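Local coordinates for FBP protein (Leishmania major, PDB 5OEZ), which probably catalyses the metal-dependent hydrolysis of fructose 1,6-bisphosphate to fructose 6-phosphate and phosphate in gluconeogenesis, and also binds AMP, at residues Asn178-Ser183 / Ala289-Gln294; Ile206-Lys211 / Arg258-Gly263; Tyr215-Gly220 / Glu231-Leu236. One frame throughout, in Å; residues are numbered along the deposited sequence.

Interaction 1: Asn178-Ser183 / Ala289-Gln294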
ATOM      1  N   ASN C 178       2.433  -7.796  13.388  1.00 41.37           N
ATOM      2  CA  ASN C 178       3.121  -9.028  13.733  1.00 37.28           C
ATOM      3  C   ASN C 178       2.142 -10.117  14.010  1.00 40.00           C
ATOM      4  O   ASN C 178       1.039  -9.851  14.458  1.00 42.80           O
ATOM      5  CB  ASN C 178       3.940  -8.837  14.971  1.00 36.95           C
ATOM      6  CG  ASN C 178       5.041  -7.819  14.780  1.00 46.25           C
ATOM      7  OD1 ASN C 178       5.139  -6.836  15.522  1.00 56.87           O
ATOM      8  ND2 ASN C 178       5.885  -8.055  13.796  1.00 42.22           N
ATOM      9  N   LEU C 179       2.540 -11.343  13.700  1.00 37.43           N
ATOM     10  CA  LEU C 179       1.770 -12.523  14.016  1.00 38.23           C
ATOM     11  C   LEU C 179       2.708 -13.497  14.686  1.00 41.42           C
ATOM     12  O   LEU C 179       3.722 -13.876  14.110  1.00 42.40           O
ATOM     13  CB  LEU C 179       1.148 -13.127  12.756  1.00 45.08           C
ATOM     14  CG  LEU C 179      -0.012 -14.101  12.971  1.00 45.29           C
ATOM     15  CD1 LEU C 179      -0.938 -14.070  11.770  1.00 51.41           C
ATOM     16  CD2 LEU C 179       0.477 -15.517  13.229  1.00 48.01           C
ATOM     17  N   VAL C 180       2.380 -13.886  15.914  1.00 38.78           N
ATOM     18  CA  VAL C 180       3.226 -14.763  16.716  1.00 36.78           C
ATOM     19  C   VAL C 180       2.408 -16.013  16.994  1.00 41.93           C
ATOM     20  O   VAL C 180       1.240 -15.915  17.353  1.00 39.23           O
ATOM     21  CB  VAL C 180       3.634 -14.040  18.009  1.00 40.53           C
ATOM     22  CG1 VAL C 180       4.429 -14.937  18.945  1.00 40.95           C
ATOM     23  CG2 VAL C 180       4.450 -12.794  17.665  1.00 44.76           C
ATOM     24  N   LEU C 181       3.026 -17.175  16.867  1.00 36.16           N
ATOM     25  CA  LEU C 181       2.300 -18.423  16.768  1.00 39.90           C
ATOM     26  C   LEU C 181       3.078 -19.551  17.415  1.00 39.61           C
ATOM     27  O   LEU C 181       4.315 -19.556  17.355  1.00 36.59           O
ATOM     28  CB  LEU C 181       2.131 -18.716  15.267  1.00 59.29           C
ATOM     29  CG  LEU C 181       1.458 -20.001  14.802  1.00 57.87           C
ATOM     30  CD1 LEU C 181       0.009 -20.077  15.270  1.00 77.21           C
ATOM     31  CD2 LEU C 181       1.528 -20.068  13.292  1.00 60.05           C
ATOM     32  N   THR C 182       2.377 -20.523  18.001  1.00 37.79           N
ATOM     33  CA  THR C 182       2.999 -21.784  18.431  1.00 41.48           C
ATOM     34  C   THR C 182       2.096 -22.956  18.077  1.00 44.37           C
ATOM     35  O   THR C 182       0.873 -22.812  18.096  1.00 49.10           O
ATOM     36  CB  THR C 182       3.337 -21.819  19.957  1.00 51.35           C
ATOM     37  OG1 THR C 182       4.022 -23.045  20.286  1.00 50.80           O
ATOM     38  CG2 THR C 182       2.094 -21.713  20.840  1.00 51.89           C
ATOM     39  N   SER C 183       2.711 -24.105  17.791  1.00 39.79           N
ATOM     40  CA  SER C 183       2.004 -25.393  17.638  1.00 48.50           C
ATOM     41  C   SER C 183       2.568 -26.477  18.563  1.00 47.96           C
ATOM     42  O   SER C 183       2.417 -27.655  18.281  1.00 52.19           O
ATOM     43  CB  SER C 183       2.091 -25.881  16.179  1.00 52.76           C
ATOM     44  OG  SER C 183       1.209 -25.131  15.377  1.00 72.12           O
ATOM     45  N   ALA C 289      -0.663 -17.999  27.765  1.00 38.96           N
ATOM     46  CA  ALA C 289       0.157 -18.874  28.597  1.00 41.21           C
ATOM     47  C   ALA C 289       0.936 -19.897  27.755  1.00 37.44           C
ATOM     48  O   ALA C 289       2.098 -20.171  28.043  1.00 49.76           O
ATOM     49  CB  ALA C 289      -0.707 -19.576  29.636  1.00 39.29           C
ATOM     50  N   MET C 290       0.284 -20.487  26.751  1.00 37.83           N
ATOM     51  CA  MET C 290       0.946 -21.482  25.883  1.00 41.48           C
ATOM     52  C   MET C 290       2.093 -20.844  25.114  1.00 38.53           C
ATOM     53  O   MET C 290       3.152 -21.425  24.987  1.00 39.63           O
ATOM     54  CB  MET C 290      -0.034 -22.124  24.893  1.00 42.36           C
ATOM     55  CG  MET C 290       0.529 -23.374  24.221  1.00 48.07           C
ATOM     56  SD  MET C 290      -0.552 -24.031  22.934  1.00 52.65           S
ATOM     57  CE  MET C 290       0.506 -25.289  22.209  1.00 45.70           C
ATOM     58  N   ILE C 291       1.889 -19.631  24.624  1.00 38.25           N
ATOM     59  CA  ILE C 291       2.951 -18.922  23.916  1.00 36.87           C
ATOM     60  C   ILE C 291       4.139 -18.622  24.829  1.00 36.28           C
ATOM     61  O   ILE C 291       5.271 -18.931  24.481  1.00 43.49           O
ATOM     62  CB  ILE C 291       2.413 -17.633  23.283  1.00 39.36           C
ATOM     63  CG1 ILE C 291       1.458 -17.992  22.135  1.00 40.67           C
ATOM     64  CG2 ILE C 291       3.549 -16.781  22.745  1.00 45.95           C
ATOM     65  CD1 ILE C 291       0.410 -16.930  21.883  1.00 45.20           C
ATOM     66  N   VAL C 292       3.862 -18.065  26.005  1.00 35.01           N
ATOM     67  CA  VAL C 292       4.905 -17.726  26.985  1.00 35.99           C
ATOM     68  C   VAL C 292       5.680 -18.966  27.427  1.00 36.38           C
ATOM     69  O   VAL C 292       6.905 -18.926  27.517  1.00 38.89           O
ATOM     70  CB  VAL C 292       4.308 -16.971  28.214  1.00 42.23           C
ATOM     71  CG1 VAL C 292       5.279 -16.881  29.384  1.00 42.54           C
ATOM     72  CG2 VAL C 292       3.864 -15.577  27.798  1.00 41.06           C
ATOM     73  N   GLU C 293       4.991 -20.067  27.716  1.00 34.47           N
ATOM     74  CA  GLU C 293       5.710 -21.309  28.111  1.00 38.21           C
ATOM     75  C   GLU C 293       6.582 -21.847  26.983  1.00 42.89           C
ATOM     76  O   GLU C 293       7.718 -22.230  27.212  1.00 45.67           O
ATOM     77  CB  GLU C 293       4.752 -22.413  28.585  1.00 39.03           C
ATOM     78  CG  GLU C 293       4.156 -22.199  29.975  1.00 50.03           C
ATOM     79  CD  GLU C 293       3.516 -23.464  30.568  1.00 59.97           C
ATOM     80  OE1 GLU C 293       3.672 -24.563  29.982  1.00 57.07           O
ATOM     81  OE2 GLU C 293       2.861 -23.362  31.642  1.00 67.54           O
ATOM     82  N   GLN C 294       6.039 -21.867  25.767  1.00 48.72           N
ATOM     83  CA  GLN C 294       6.770 -22.352  24.596  1.00 45.92           C
ATOM     84  C   GLN C 294       7.989 -21.498  24.261  1.00 43.34           C
ATOM     85  O   GLN C 294       8.914 -21.977  23.626  1.00 43.11           O
ATOM     86  CB  GLN C 294       5.834 -22.447  23.397  1.00 44.15           C
ATOM     87  CG  GLN C 294       4.802 -23.559  23.521  1.00 42.81           C
ATOM     88  CD  GLN C 294       5.430 -24.940  23.456  1.00 45.91           C
ATOM     89  OE1 GLN C 294       6.274 -25.224  22.605  1.00 48.96           O
ATOM     90  NE2 GLN C 294       5.023 -25.807  24.361  1.00 49.03           N
TER
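Strand 178-182 crosses helix 289-294 at 78°, their axes 8.5 Å apart at closest, with T182 and I291 the nearest backbone neighbours. The strand belongs to the large N-terminal sheet of the fructose-1,6-bisphosphatase fold. The helix belongs to the C-terminal part, so the contact joins the two halves of the chain.

T182 is the centre of the contact. Its OG1 is anti to the backbone N (chi1 -176°), which turns the methyl group toward the helix and sets the hydroxyl beside Q294. T182 CG2 lies 4.0 Å from I291 CG1. It also sits against the extended side chain of M290, with M290 CG, SD and CE all about 4.1 Å from that one methyl. I291 sends its other branch toward V180, two residues before T182: I291 CG2 meets V180 CG1 at 4.3 Å. I291 also packs on Y170 of the adjoining strand 167-173.

Q294 approaches T182 at about a right angle. Its chain bends at chi2, and its CG comes to 3.4 Å from T182 OG1. This is a contact through the methylene. The polar ends of both residues go to the turn after the strand: T182 OG1 bonds with G184 N and G186 O, while Q294 OE1 takes G186 N.

No hydrogen bond or salt bridge runs directly between the two segments. Methyl and methylene groups make most of the interface. The buried threonine hydroxyl is satisfied by its own turn, and G186, bonded to both T182 and Q294, gives a polar link between strand and helix.

Interaction 2: Ile206-Lys211 / Arg258-Gly263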
ATOM      1  N   ILE C 206      11.595 -17.671  19.127  1.00 48.09           N
ATOM      2  CA  ILE C 206      11.578 -16.636  20.153  1.00 45.01           C
ATOM      3  C   ILE C 206      11.792 -17.258  21.536  1.00 48.13           C
ATOM      4  O   ILE C 206      11.090 -18.202  21.909  1.00 47.11           O
ATOM      5  CB  ILE C 206      10.253 -15.855  20.154  1.00 45.26           C
ATOM      6  CG1 ILE C 206      10.125 -15.053  18.862  1.00 42.22           C
ATOM      7  CG2 ILE C 206      10.178 -14.928  21.363  1.00 42.03           C
ATOM      8  CD1 ILE C 206       8.790 -14.388  18.660  1.00 44.27           C
ATOM      9  N   SER C 207      12.772 -16.730  22.268  1.00 50.03           N
ATOM     10  CA  SER C 207      13.109 -17.188  23.611  1.00 58.63           C
ATOM     11  C   SER C 207      13.052 -15.993  24.541  1.00 51.06           C
ATOM     12  O   SER C 207      13.822 -15.051  24.356  1.00 44.25           O
ATOM     13  CB  SER C 207      14.533 -17.763  23.664  1.00 55.85           C
ATOM     14  OG  SER C 207      14.639 -18.989  22.977  1.00 86.23           O
ATOM     15  N   ILE C 208      12.174 -16.043  25.541  1.00 50.27           N
ATOM     16  CA  ILE C 208      12.085 -14.970  26.563  1.00 53.37           C
ATOM     17  C   ILE C 208      13.303 -15.119  27.486  1.00 48.50           C
ATOM     18  O   ILE C 208      13.560 -16.203  27.995  1.00 49.51           O
ATOM     19  CB  ILE C 208      10.817 -15.020  27.503  1.00 55.34           C
ATOM     20  CG1 ILE C 208       9.460 -15.155  26.792  1.00 65.72           C
ATOM     21  CG2 ILE C 208      10.733 -13.774  28.407  1.00 52.31           C
ATOM     22  CD1 ILE C 208       8.315 -15.474  27.741  1.00 90.05           C
ATOM     23  N   PRO C 209      14.062 -14.036  27.701  1.00 46.13           N
ATOM     24  CA  PRO C 209      15.181 -14.117  28.656  1.00 48.19           C
ATOM     25  C   PRO C 209      14.750 -14.583  30.057  1.00 49.73           C
ATOM     26  O   PRO C 209      13.646 -14.277  30.476  1.00 45.17           O
ATOM     27  CB  PRO C 209      15.693 -12.673  28.719  1.00 52.53           C
ATOM     28  CG  PRO C 209      15.275 -12.051  27.412  1.00 49.22           C
ATOM     29  CD  PRO C 209      13.991 -12.719  27.027  1.00 47.05           C
ATOM     30  N   LYS C 210      15.613 -15.323  30.745  1.00 50.31           N
ATOM     31  CA  LYS C 210      15.291 -15.843  32.067  1.00 60.17           C
ATOM     32  C   LYS C 210      15.109 -14.731  33.101  1.00 55.55           C
ATOM     33  O   LYS C 210      14.306 -14.894  34.018  1.00 60.41           O
ATOM     34  CB  LYS C 210      16.299 -16.901  32.550  1.00 56.08           C
ATOM     35  CG  LYS C 210      17.686 -16.373  32.873  1.00 76.37           C
ATOM     36  CD  LYS C 210      18.671 -17.500  33.126  1.00 87.93           C
ATOM     37  CE  LYS C 210      20.035 -16.972  33.577  1.00 94.08           C
ATOM     38  NZ  LYS C 210      20.974 -18.050  34.011  1.00 95.81           N
ATOM     39  N   LYS C 211      15.841 -13.626  32.962  1.00 49.26           N
ATOM     40  CA  LYS C 211      15.580 -12.427  33.759  1.00 51.52           C
ATOM     41  C   LYS C 211      15.732 -11.136  32.955  1.00 56.70           C
ATOM     42  O   LYS C 211      16.467 -11.080  31.977  1.00 63.01           O
ATOM     43  CB  LYS C 211      16.473 -12.376  34.995  1.00 63.97           C
ATOM     44  CG  LYS C 211      17.963 -12.216  34.728  1.00 87.58           C
ATOM     45  CD  LYS C 211      18.639 -11.481  35.881  1.00 98.85           C
ATOM     46  CE  LYS C 211      18.441  -9.959  35.756  1.00115.14           C
ATOM     47  NZ  LYS C 211      18.250  -9.250  37.054  1.00107.27           N
ATOM     48  N   ARG C 258       5.912  -7.169  23.991  1.00 36.97           N
ATOM     49  CA  ARG C 258       7.157  -6.591  24.530  1.00 38.74           C
ATOM     50  C   ARG C 258       7.806  -7.553  25.529  1.00 40.32           C
ATOM     51  O   ARG C 258       9.021  -7.776  25.490  1.00 41.72           O
ATOM     52  CB  ARG C 258       6.905  -5.234  25.197  1.00 35.94           C
ATOM     53  CG  ARG C 258       8.172  -4.467  25.582  1.00 42.08           C
ATOM     54  CD  ARG C 258       7.936  -3.348  26.613  1.00 46.94           C
ATOM     55  NE  ARG C 258       7.218  -3.893  27.749  1.00 42.73           N
ATOM     56  CZ  ARG C 258       5.952  -3.654  28.076  1.00 50.05           C
ATOM     57  NH1 ARG C 258       5.210  -2.760  27.435  1.00 46.39           N
ATOM     58  NH2 ARG C 258       5.431  -4.299  29.121  1.00 50.79           N
ATOM     59  N   THR C 259       7.011  -8.128  26.417  1.00 41.94           N
ATOM     60  CA  THR C 259       7.540  -9.044  27.436  1.00 38.10           C
ATOM     61  C   THR C 259       8.269 -10.222  26.795  1.00 37.29           C
ATOM     62  O   THR C 259       9.368 -10.564  27.207  1.00 42.89           O
ATOM     63  CB  THR C 259       6.412  -9.543  28.361  1.00 42.45           C
ATOM     64  OG1 THR C 259       5.780  -8.416  28.980  1.00 45.18           O
ATOM     65  CG2 THR C 259       6.936 -10.485  29.446  1.00 43.77           C
ATOM     66  N   LEU C 260       7.644 -10.852  25.809  1.00 37.10           N
ATOM     67  CA  LEU C 260       8.263 -11.938  25.066  1.00 40.94           C
ATOM     68  C   LEU C 260       9.614 -11.601  24.444  1.00 40.00           C
ATOM     69  O   LEU C 260      10.532 -12.406  24.505  1.00 46.91           O
ATOM     70  CB  LEU C 260       7.361 -12.382  23.908  1.00 51.89           C
ATOM     71  CG  LEU C 260       6.319 -13.460  23.998  1.00 51.04           C
ATOM     72  CD1 LEU C 260       6.169 -14.091  22.618  1.00 60.83           C
ATOM     73  CD2 LEU C 260       6.707 -14.494  25.005  1.00 56.03           C
ATOM     74  N   LEU C 261       9.714 -10.442  23.807  1.00 40.04           N
ATOM     75  CA  LEU C 261      10.937 -10.066  23.087  1.00 43.36           C
ATOM     76  C   LEU C 261      12.018  -9.463  23.959  1.00 44.83           C
ATOM     77  O   LEU C 261      13.200  -9.721  23.738  1.00 52.92           O
ATOM     78  CB  LEU C 261      10.615  -9.102  21.953  1.00 45.43           C
ATOM     79  CG  LEU C 261       9.699  -9.667  20.857  1.00 52.12           C
ATOM     80  CD1 LEU C 261       9.391  -8.591  19.823  1.00 53.26           C
ATOM     81  CD2 LEU C 261      10.315 -10.881  20.170  1.00 52.65           C
ATOM     82  N   TYR C 262      11.631  -8.650  24.934  1.00 45.34           N
ATOM     83  CA  TYR C 262      12.606  -7.991  25.822  1.00 47.70           C
ATOM     84  C   TYR C 262      12.826  -8.754  27.114  1.00 43.70           C
ATOM     85  O   TYR C 262      13.870  -8.628  27.724  1.00 48.26           O
ATOM     86  CB  TYR C 262      12.127  -6.583  26.170  1.00 51.72           C
ATOM     87  CG  TYR C 262      12.171  -5.565  25.042  1.00 53.95           C
ATOM     88  CD1 TYR C 262      12.442  -5.928  23.717  1.00 58.35           C
ATOM     89  CD2 TYR C 262      11.936  -4.215  25.316  1.00 51.31           C
ATOM     90  CE1 TYR C 262      12.484  -4.978  22.713  1.00 68.11           C
ATOM     91  CE2 TYR C 262      11.962  -3.262  24.322  1.00 55.79           C
ATOM     92  CZ  TYR C 262      12.244  -3.641  23.019  1.00 70.05           C
ATOM     93  OH  TYR C 262      12.286  -2.696  22.006  1.00 74.85           O
ATOM     94  N   GLY C 263      11.851  -9.561  27.528  1.00 45.80           N
ATOM     95  CA  GLY C 263      11.835 -10.113  28.882  1.00 46.64           C
ATOM     96  C   GLY C 263      11.117  -9.195  29.856  1.00 49.58           C
ATOM     97  O   GLY C 263      10.713  -8.083  29.498  1.00 44.74           O
TER
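I206, I208 and P209 lie against L260, L261 and G263, where a connecting loop passes the C-terminal end of helix 252-262. The loop leads from strand 198-203 of the large N-terminal sheet to strand 214-216 of the C-terminal sheet in this fructose-1,6-bisphosphatase fold. No hydrogen bond joins the two segments.

The apolar contacts come first. I208 spreads its two branches over the helix. Its CG1 is beside the backbone N (chi1 -50°) and runs with CD1 toward L260; this leaves CG2 anti to the N, pointing to the helix end. I208 CD1 and L260 CD2 are 3.3 Å apart, which is short for two methyl groups, so the exact placing of these tips is doubtful. I206 packs beside them. I206 CD1 meets L261 CD2 at 4.1 Å, and I206 CG2 meets L260 CD1 at 4.3 Å. L261 also packs on D127 of the second subunit, so this edge of the contact reaches the subunit interface.

The second group is carbon against backbone carbonyls. I208 CG2 is 3.7 Å from T259 O, and I208 CG1 is equally close to L260 O. T259 O is already used inside the helix, where it accepts from G263 N at 2.7 Å. Y262 O bonds to R212 NH1, just beyond the loop segment.

The helix ends at Y262, and G263 is the first residue beyond it, with positive phi (89°). With no side chain on G263, the P209 ring can lie close against its backbone. P209 CG rests 3.7 Å from Y262 O, while P209 CD lies 3.8 Å from G263 N.

Interaction 3: Tyr215-Gly220 / Glu231-Leu236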
ATOM      1  N   TYR C 215       8.911  -4.388  34.614  1.00 44.12           N
ATOM      2  CA  TYR C 215       7.623  -4.843  35.096  1.00 42.92           C
ATOM      3  C   TYR C 215       6.508  -4.019  34.470  1.00 43.93           C
ATOM      4  O   TYR C 215       6.657  -2.821  34.218  1.00 40.67           O
ATOM      5  CB  TYR C 215       7.554  -4.832  36.635  1.00 43.10           C
ATOM      6  CG  TYR C 215       7.454  -3.500  37.294  1.00 39.44           C
ATOM      7  CD1 TYR C 215       8.586  -2.724  37.520  1.00 48.04           C
ATOM      8  CD2 TYR C 215       6.224  -2.999  37.725  1.00 44.31           C
ATOM      9  CE1 TYR C 215       8.498  -1.478  38.148  1.00 47.83           C
ATOM     10  CE2 TYR C 215       6.125  -1.758  38.362  1.00 38.89           C
ATOM     11  CZ  TYR C 215       7.264  -0.990  38.560  1.00 44.11           C
ATOM     12  OH  TYR C 215       7.188   0.257  39.167  1.00 41.79           O
ATOM     13  N   SER C 216       5.375  -4.684  34.267  1.00 48.11           N
ATOM     14  CA  SER C 216       4.246  -4.146  33.543  1.00 41.55           C
ATOM     15  C   SER C 216       2.975  -4.449  34.340  1.00 41.57           C
ATOM     16  O   SER C 216       2.511  -5.602  34.403  1.00 43.58           O
ATOM     17  CB  SER C 216       4.227  -4.751  32.127  1.00 42.62           C
ATOM     18  OG  SER C 216       3.372  -4.043  31.242  1.00 43.18           O
ATOM     19  N   VAL C 217       2.428  -3.405  34.967  1.00 42.41           N
ATOM     20  CA  VAL C 217       1.180  -3.482  35.735  1.00 43.13           C
ATOM     21  C   VAL C 217       0.564  -2.083  35.828  1.00 42.71           C
ATOM     22  O   VAL C 217       1.263  -1.089  35.641  1.00 52.45           O
ATOM     23  CB  VAL C 217       1.457  -4.076  37.138  1.00 51.71           C
ATOM     24  CG1 VAL C 217       2.214  -3.080  38.016  1.00 57.47           C
ATOM     25  CG2 VAL C 217       0.171  -4.521  37.810  1.00 49.65           C
ATOM     26  N   ASN C 218      -0.746  -2.006  36.034  1.00 42.19           N
ATOM     27  CA  ASN C 218      -1.444  -0.727  36.276  1.00 43.90           C
ATOM     28  C   ASN C 218      -1.395  -0.345  37.776  1.00 48.78           C
ATOM     29  O   ASN C 218      -2.244  -0.788  38.533  1.00 47.45           O
ATOM     30  CB  ASN C 218      -2.911  -0.814  35.826  1.00 42.66           C
ATOM     31  CG  ASN C 218      -3.669   0.510  35.995  1.00 47.38           C
ATOM     32  OD1 ASN C 218      -3.153   1.523  36.499  1.00 43.05           O
ATOM     33  ND2 ASN C 218      -4.899   0.503  35.552  1.00 47.17           N
ATOM     34  N   GLU C 219      -0.445   0.520  38.158  1.00 51.54           N
ATOM     35  CA  GLU C 219      -0.248   0.916  39.545  1.00 51.50           C
ATOM     36  C   GLU C 219      -1.336   1.849  40.062  1.00 52.72           C
ATOM     37  O   GLU C 219      -1.382   2.142  41.247  1.00 49.84           O
ATOM     38  CB  GLU C 219       1.140   1.536  39.772  1.00 52.72           C
ATOM     39  CG  GLU C 219       2.280   0.538  39.626  1.00 53.24           C
ATOM     40  CD  GLU C 219       3.588   0.974  40.290  1.00 59.39           C
ATOM     41  OE1 GLU C 219       3.565   1.327  41.498  1.00 69.99           O
ATOM     42  OE2 GLU C 219       4.660   0.908  39.634  1.00 68.74           O
ATOM     43  N   GLY C 220      -2.197   2.332  39.172  1.00 61.78           N
ATOM     44  CA  GLY C 220      -3.390   3.038  39.586  1.00 64.25           C
ATOM     45  C   GLY C 220      -4.282   2.223  40.510  1.00 63.67           C
ATOM     46  O   GLY C 220      -4.967   2.792  41.347  1.00 63.22           O
ATOM     47  N   GLU C 231       3.739  -5.544  48.410  1.00 47.74           N
ATOM     48  CA  GLU C 231       5.110  -5.726  48.882  1.00 50.16           C
ATOM     49  C   GLU C 231       6.072  -6.025  47.749  1.00 39.78           C
ATOM     50  O   GLU C 231       7.180  -5.510  47.737  1.00 42.08           O
ATOM     51  CB  GLU C 231       5.177  -6.818  49.952  1.00 49.34           C
ATOM     52  CG  GLU C 231       4.503  -6.399  51.250  1.00 50.56           C
ATOM     53  CD  GLU C 231       4.493  -7.487  52.317  1.00 54.28           C
ATOM     54  OE1 GLU C 231       5.327  -8.449  52.254  1.00 60.93           O
ATOM     55  OE2 GLU C 231       3.671  -7.343  53.264  1.00 60.23           O
ATOM     56  N   TYR C 232       5.635  -6.848  46.815  1.00 37.69           N
ATOM     57  CA  TYR C 232       6.441  -7.199  45.653  1.00 44.50           C
ATOM     58  C   TYR C 232       6.746  -5.962  44.818  1.00 44.01           C
ATOM     59  O   TYR C 232       7.893  -5.721  44.437  1.00 38.23           O
ATOM     60  CB  TYR C 232       5.728  -8.261  44.807  1.00 46.79           C
ATOM     61  CG  TYR C 232       6.276  -8.440  43.398  1.00 50.24           C
ATOM     62  CD1 TYR C 232       7.565  -8.901  43.189  1.00 52.00           C
ATOM     63  CD2 TYR C 232       5.498  -8.156  42.278  1.00 49.09           C
ATOM     64  CE1 TYR C 232       8.056  -9.082  41.915  1.00 44.10           C
ATOM     65  CE2 TYR C 232       5.991  -8.316  40.995  1.00 43.99           C
ATOM     66  CZ  TYR C 232       7.268  -8.783  40.816  1.00 46.86           C
ATOM     67  OH  TYR C 232       7.763  -8.977  39.534  1.00 49.76           O
ATOM     68  N   ILE C 233       5.715  -5.171  44.557  1.00 45.01           N
ATOM     69  CA  ILE C 233       5.887  -3.961  43.766  1.00 48.60           C
ATOM     70  C   ILE C 233       6.789  -2.960  44.503  1.00 50.89           C
ATOM     71  O   ILE C 233       7.688  -2.391  43.886  1.00 54.72           O
ATOM     72  CB  ILE C 233       4.538  -3.356  43.323  1.00 49.70           C
ATOM     73  CG1 ILE C 233       3.817  -4.313  42.362  1.00 50.15           C
ATOM     74  CG2 ILE C 233       4.729  -1.994  42.660  1.00 47.50           C
ATOM     75  CD1 ILE C 233       4.519  -4.580  41.032  1.00 51.45           C
ATOM     76  N   ASP C 234       6.586  -2.794  45.810  1.00 46.46           N
ATOM     77  CA  ASP C 234       7.451  -1.915  46.606  1.00 53.27           C
ATOM     78  C   ASP C 234       8.922  -2.358  46.542  1.00 49.10           C
ATOM     79  O   ASP C 234       9.825  -1.525  46.462  1.00 50.04           O
ATOM     80  CB  ASP C 234       6.969  -1.829  48.060  1.00 50.20           C
ATOM     81  CG  ASP C 234       5.634  -1.074  48.214  1.00 60.46           C
ATOM     82  OD1 ASP C 234       5.062  -0.574  47.216  1.00 64.67           O
ATOM     83  OD2 ASP C 234       5.133  -0.996  49.363  1.00 76.90           O
ATOM     84  N   TYR C 235       9.147  -3.667  46.547  1.00 42.04           N
ATOM     85  CA  TYR C 235      10.490  -4.216  46.465  1.00 42.01           C
ATOM     86  C   TYR C 235      11.154  -3.875  45.117  1.00 45.80           C
ATOM     87  O   TYR C 235      12.279  -3.413  45.107  1.00 48.73           O
ATOM     88  CB  TYR C 235      10.466  -5.732  46.672  1.00 41.71           C
ATOM     89  CG  TYR C 235      11.829  -6.371  46.532  1.00 49.56           C
ATOM     90  CD1 TYR C 235      12.727  -6.390  47.601  1.00 48.64           C
ATOM     91  CD2 TYR C 235      12.234  -6.958  45.313  1.00 51.49           C
ATOM     92  CE1 TYR C 235      13.984  -6.987  47.471  1.00 48.78           C
ATOM     93  CE2 TYR C 235      13.497  -7.536  45.169  1.00 45.50           C
ATOM     94  CZ  TYR C 235      14.364  -7.546  46.243  1.00 50.87           C
ATOM     95  OH  TYR C 235      15.607  -8.103  46.116  1.00 57.71           O
ATOM     96  N   LEU C 236      10.451  -4.108  44.007  1.00 40.70           N
ATOM     97  CA  LEU C 236      10.945  -3.722  42.680  1.00 48.10           C
ATOM     98  C   LEU C 236      11.415  -2.258  42.627  1.00 45.11           C
ATOM     99  O   LEU C 236      12.461  -1.968  42.062  1.00 45.66           O
ATOM    100  CB  LEU C 236       9.893  -3.937  41.596  1.00 42.05           C
ATOM    101  CG  LEU C 236       9.351  -5.337  41.345  1.00 48.61           C
ATOM    102  CD1 LEU C 236       8.516  -5.323  40.075  1.00 51.30           C
ATOM    103  CD2 LEU C 236      10.441  -6.401  41.246  1.00 47.85           C
TER
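Y215 has CG between its backbone N and carbonyl carbon: chi1 73° swings the ring toward helix 227-238, and chi2 -82° turns one face to L236. The contact lies within the beta-alpha-beta unit of strand 214-216, this helix and strand 245-246.

L236 CD1 sits over one face of the Y215 ring as a CH-pi contact, 3.9 Å from the centroid and 30° off the normal. It is shifted toward Y215 CG. I233 CD1 comes obliquely to the same ring, 4.0 Å from Y215 CD2. The same methyl meets V217 CG1 tip to tip. The other branch of I233 turns to E219: I233 CG2 is 3.7 Å from E219 OE1.

Y215 OH donates to E219 OE2 at 2.7 Å. The acceptor lies at the ring edge, in its plane, and is met nearly along its C-O axis. The bond ties the end of the Y215 side chain to E219; the ring is packed by L236 and I233. E219 OE1 forms salt bridges with K237 and with K237 of the second subunit. The lysines may offset the nearby E219 OE1 of that subunit.

N218, a residue that binds fructose 6-phosphate, opens an Asx turn that runs through E219 to G220. N218 OD1 also accepts from A246 N of the second subunit. G220 N gives its bond to N218 OD1 at 3.0 Å, from 40° out of the carbonyl plane.

Interactions 1 and 2 pack directly on one another through apolar side chains, their centres about 12 Å apart. V292 CG1 of the first meets I208 CD1 of the second at 3.7 Å, and I291 CG2 meets L260 CD1 at 3.8 Å. Interaction 3 is about 25 Å from interaction 1 between centres and does not touch it. It joins interaction 2 through R258 NH2 and S216 OG, 3.0 Å apart and probably hydrogen-bonded. Two of the contacts border ligand sites. In interaction 1 the side chain of S183 is about 4 Å, between nearest atoms, from that of F28, an AMP-binding residue. Interaction 3 holds N218 of the fructose 6-phosphate site. Neither ligand is bound here.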